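PDB 2QDE: mandelate racemase/muconate lactonizing enzyme family protein, which belongs to the enolase superfamily, pairing an enolase-like N-terminal domain with a TIM-barrel-type domain that binds a barium ion in this crystal. Local coordinates for residues V123-L137 and F352-L365. Residues are numbered along the deposited sequence; the frame is centred on the assembly and turned at random.
Sequences VYQLLGGKTIERIPL and FEGGYLYPNDGPGL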
# COMPACT_ATOMS: atom_id res chain seq x y z
N VAL A 123 32.13 2.91 32.07
CA VAL A 123 31.57 2.63 30.76
C VAL A 123 30.62 3.71 30.23
O VAL A 123 30.61 3.98 29.03
CB VAL A 123 30.85 1.26 30.75
CG1 VAL A 123 30.04 1.10 29.48
CG2 VAL A 123 31.89 0.14 30.83
N TYR A 124 29.85 4.35 31.11
CA TYR A 124 28.93 5.37 30.63
C TYR A 124 29.63 6.50 29.88
O TYR A 124 29.02 7.16 29.05
CB TYR A 124 28.05 5.92 31.75
CG TYR A 124 28.76 6.51 32.95
CD1 TYR A 124 29.49 7.70 32.84
CD2 TYR A 124 28.65 5.91 34.20
CE1 TYR A 124 30.10 8.27 33.97
CE2 TYR A 124 29.25 6.48 35.33
CZ TYR A 124 29.98 7.65 35.21
OH TYR A 124 30.56 8.19 36.33
N GLN A 125 30.92 6.70 30.17
CA GLN A 125 31.69 7.73 29.49
C GLN A 125 31.93 7.29 28.04
O GLN A 125 32.10 8.12 27.15
CB GLN A 125 33.04 7.95 30.17
CG GLN A 125 32.95 8.55 31.56
CD GLN A 125 32.35 9.94 31.57
OE1 GLN A 125 31.24 10.16 31.08
NE2 GLN A 125 33.09 10.90 32.14
N LEU A 126 31.95 5.97 27.83
CA LEU A 126 32.16 5.42 26.50
C LEU A 126 30.85 5.40 25.72
O LEU A 126 30.85 5.31 24.50
CB LEU A 126 32.68 3.98 26.58
CG LEU A 126 34.00 3.68 27.30
CD1 LEU A 126 34.29 2.19 27.17
CD2 LEU A 126 35.13 4.50 26.70
N LEU A 127 29.73 5.49 26.43
CA LEU A 127 28.42 5.44 25.79
C LEU A 127 27.76 6.81 25.63
O LEU A 127 26.55 6.90 25.44
CB LEU A 127 27.49 4.51 26.59
CG LEU A 127 28.02 3.08 26.78
CD1 LEU A 127 27.10 2.29 27.72
CD2 LEU A 127 28.12 2.39 25.43
N GLY A 128 28.55 7.88 25.73
CA GLY A 128 27.99 9.21 25.57
C GLY A 128 27.97 10.11 26.80
O GLY A 128 27.45 11.22 26.73
N GLY A 129 28.52 9.63 27.91
CA GLY A 129 28.54 10.44 29.12
C GLY A 129 27.32 10.22 30.01
O GLY A 129 26.30 9.72 29.54
N LYS A 130 27.43 10.58 31.28
CA LYS A 130 26.33 10.40 32.22
C LYS A 130 25.23 11.44 31.98
O LYS A 130 25.29 12.56 32.50
CB LYS A 130 26.83 10.50 33.66
CG LYS A 130 25.78 10.08 34.69
CD LYS A 130 26.18 10.37 36.13
CE LYS A 130 27.37 9.53 36.57
NZ LYS A 130 27.66 9.75 38.02
N THR A 131 24.22 11.06 31.21
CA THR A 131 23.10 11.95 30.89
C THR A 131 22.20 12.22 32.09
O THR A 131 21.73 13.34 32.28
CB THR A 131 22.29 11.38 29.71
OG1 THR A 131 23.09 11.45 28.53
CG2 THR A 131 21.01 12.18 29.49
N ILE A 132 21.94 11.19 32.89
CA ILE A 132 21.14 11.35 34.10
C ILE A 132 21.94 10.68 35.23
O ILE A 132 22.66 9.72 34.98
CB ILE A 132 19.73 10.72 33.98
CG1 ILE A 132 19.83 9.24 33.62
CG2 ILE A 132 18.91 11.49 32.96
CD1 ILE A 132 18.50 8.53 33.62
N GLU A 133 21.83 11.20 36.45
CA GLU A 133 22.60 10.65 37.56
C GLU A 133 22.02 9.39 38.18
O GLU A 133 22.76 8.56 38.72
CB GLU A 133 22.79 11.73 38.62
CG GLU A 133 23.53 12.94 38.06
CD GLU A 133 23.52 14.12 39.00
OE1 GLU A 133 22.46 14.38 39.64
OE2 GLU A 133 24.56 14.81 39.09
N ARG A 134 20.70 9.23 38.10
CA ARG A 134 20.06 8.05 38.65
C ARG A 134 18.92 7.64 37.73
O ARG A 134 18.36 8.47 37.01
CB ARG A 134 19.56 8.31 40.07
CG ARG A 134 18.50 9.38 40.19
CD ARG A 134 18.14 9.56 41.64
NE ARG A 134 17.02 10.48 41.83
CZ ARG A 134 16.48 10.76 43.00
NH1 ARG A 134 16.94 10.18 44.11
NH2 ARG A 134 15.46 11.60 43.08
N ILE A 135 18.59 6.36 37.77
CA ILE A 135 17.57 5.79 36.91
C ILE A 135 16.33 5.33 37.66
O ILE A 135 16.40 4.43 38.49
CB ILE A 135 18.16 4.56 36.17
CG1 ILE A 135 19.50 4.95 35.54
CG2 ILE A 135 17.17 4.04 35.14
CD1 ILE A 135 20.36 3.75 35.18
N PRO A 136 15.17 5.95 37.37
CA PRO A 136 13.94 5.55 38.06
C PRO A 136 13.54 4.15 37.60
O PRO A 136 13.56 3.84 36.40
CB PRO A 136 12.94 6.63 37.62
CG PRO A 136 13.44 7.03 36.26
CD PRO A 136 14.94 7.09 36.47
N LEU A 137 13.16 3.30 38.56
CA LEU A 137 12.80 1.93 38.26
C LEU A 137 11.36 1.53 38.58
O LEU A 137 10.68 2.15 39.39
CB LEU A 137 13.72 0.97 39.02
CG LEU A 137 15.23 1.05 38.77
CD1 LEU A 137 15.95 0.22 39.84
CD2 LEU A 137 15.55 0.53 37.37
N PHE A 352 20.82 0.41 44.55
CA PHE A 352 19.39 0.39 44.30
C PHE A 352 18.81 0.97 45.59
O PHE A 352 18.88 0.33 46.64
CB PHE A 352 18.89 -1.05 44.14
CG PHE A 352 19.26 -1.68 42.83
CD1 PHE A 352 18.45 -1.50 41.70
CD2 PHE A 352 20.39 -2.48 42.72
CE1 PHE A 352 18.77 -2.12 40.49
CE2 PHE A 352 20.73 -3.09 41.52
CZ PHE A 352 19.91 -2.92 40.40
N GLU A 353 18.25 2.17 45.51
CA GLU A 353 17.70 2.81 46.69
C GLU A 353 16.52 3.72 46.36
O GLU A 353 16.57 4.49 45.40
CB GLU A 353 18.80 3.61 47.38
CG GLU A 353 18.42 4.12 48.76
CD GLU A 353 19.43 5.13 49.29
OE1 GLU A 353 20.65 4.89 49.12
OE2 GLU A 353 19.01 6.15 49.87
N GLY A 354 15.47 3.64 47.18
CA GLY A 354 14.29 4.47 46.97
C GLY A 354 13.64 4.31 45.61
O GLY A 354 13.01 5.24 45.11
N GLY A 355 13.77 3.13 45.01
CA GLY A 355 13.18 2.89 43.71
C GLY A 355 14.00 3.47 42.57
O GLY A 355 13.48 3.70 41.47
N TYR A 356 15.29 3.70 42.82
CA TYR A 356 16.20 4.24 41.81
C TYR A 356 17.46 3.40 41.70
O TYR A 356 17.89 2.77 42.67
CB TYR A 356 16.61 5.67 42.18
CG TYR A 356 15.59 6.74 41.88
CD1 TYR A 356 15.49 7.30 40.60
CD2 TYR A 356 14.75 7.23 42.88
CE1 TYR A 356 14.58 8.34 40.33
CE2 TYR A 356 13.84 8.26 42.62
CZ TYR A 356 13.76 8.81 41.35
OH TYR A 356 12.86 9.84 41.10
N LEU A 357 18.06 3.41 40.51
CA LEU A 357 19.31 2.69 40.26
C LEU A 357 20.39 3.72 39.93
O LEU A 357 20.19 4.60 39.10
CB LEU A 357 19.16 1.72 39.08
CG LEU A 357 20.44 1.24 38.37
CD1 LEU A 357 21.39 0.57 39.36
CD2 LEU A 357 20.07 0.27 37.25
N TYR A 358 21.53 3.61 40.61
CA TYR A 358 22.65 4.52 40.39
C TYR A 358 23.81 3.73 39.81
O TYR A 358 24.19 2.69 40.35
CB TYR A 358 23.14 5.13 41.71
CG TYR A 358 22.13 5.98 42.43
CD1 TYR A 358 22.18 7.37 42.37
CD2 TYR A 358 21.12 5.39 43.20
CE1 TYR A 358 21.26 8.16 43.07
CE2 TYR A 358 20.19 6.16 43.89
CZ TYR A 358 20.26 7.54 43.82
OH TYR A 358 19.33 8.28 44.50
N PRO A 359 24.39 4.20 38.70
CA PRO A 359 25.51 3.47 38.10
C PRO A 359 26.78 3.65 38.93
O PRO A 359 27.03 4.74 39.45
CB PRO A 359 25.63 4.11 36.73
CG PRO A 359 25.30 5.54 37.02
CD PRO A 359 24.08 5.41 37.92
N ASN A 360 27.58 2.59 39.07
CA ASN A 360 28.83 2.71 39.81
C ASN A 360 29.71 3.66 39.00
O ASN A 360 29.53 3.79 37.79
CB ASN A 360 29.51 1.34 39.96
CG ASN A 360 28.89 0.49 41.07
OD1 ASN A 360 29.15 -0.71 41.16
ND2 ASN A 360 28.09 1.12 41.92
N ASP A 361 30.66 4.31 39.66
CA ASP A 361 31.51 5.25 38.94
C ASP A 361 32.95 4.80 38.76
O ASP A 361 33.80 5.56 38.32
CB ASP A 361 31.46 6.61 39.63
CG ASP A 361 30.06 7.21 39.62
OD1 ASP A 361 29.53 7.46 38.51
OD2 ASP A 361 29.49 7.42 40.71
N GLY A 362 33.23 3.54 39.10
CA GLY A 362 34.57 3.03 38.93
C GLY A 362 34.89 2.83 37.46
O GLY A 362 34.00 2.93 36.60
N PRO A 363 36.16 2.53 37.12
CA PRO A 363 36.57 2.31 35.73
C PRO A 363 35.87 1.09 35.13
O PRO A 363 35.61 0.11 35.83
CB PRO A 363 38.08 2.11 35.84
CG PRO A 363 38.44 2.81 37.14
CD PRO A 363 37.31 2.40 38.03
N GLY A 364 35.60 1.14 33.83
CA GLY A 364 34.93 0.03 33.16
C GLY A 364 33.51 -0.13 33.69
O GLY A 364 32.82 0.87 33.90
N LEU A 365 33.06 -1.36 33.90
CA LEU A 365 31.71 -1.58 34.41
C LEU A 365 31.64 -1.24 35.90
O LEU A 365 30.56 -1.24 36.49
CB LEU A 365 31.28 -3.03 34.18
CG LEU A 365 31.03 -3.42 32.72
CD1 LEU A 365 30.89 -4.93 32.60
CD2 LEU A 365 29.77 -2.71 32.21
O HOH W 1 14.19 12.79 40.91
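The guanidinium of Arg134 lies flat on one face of the Tyr356 ring, the two planes only 9° apart and Arg134 CZ 3.8 Å from the ring centroid, a cation-pi stack. At the guanidinium edge, Arg134 NH1 donates in plane to Tyr358 OH (3.1 Å), while a water bound to NH2 also meets Tyr356 OH; together these contacts fix the rotation of the group. Arg134 CB lies over one face of the Tyr358 ring, 3.8 Å from its centroid, as a CH-pi contact; CG set between backbone N and carbonyl carbon (chi1 63°), with the chain then extended, carries the guanidinium on over Tyr356. The Tyr124 ring presents its edge instead: its hydroxyl donates to Asp361 OD1 (2.5 Å) on the anti side, and Asn360 O lies near the ring plane. Lys130 NZ reaches the same oxygen on the syn side (3.0 Å), so one carboxylate oxygen takes both a hydroxyl and a salt bridge, which would probably favour its charged form.

The Arg134 group sits beside the antiparallel pairing of strand 135-140 with strand 356-358, by which a beta hairpin, closed by a type I' turn from Glu353 to Tyr356, is added beside the first strand of the barrel domain. Ile135 and Leu357 exchange both backbone bonds, and Leu137 N continues the pairing to Gly355 O (3.0 Å). Leu137 CD1 touches both the edge of the Phe352 ring, 3.6 Å from Phe352 CD1, and Leu357 CB. Farther along, Val123 N bonds Gly364 O from above the carbonyl plane (2.8 Å), beside helix 303-315, whose His311 NE2 hydrogen-bonds to Leu365 O.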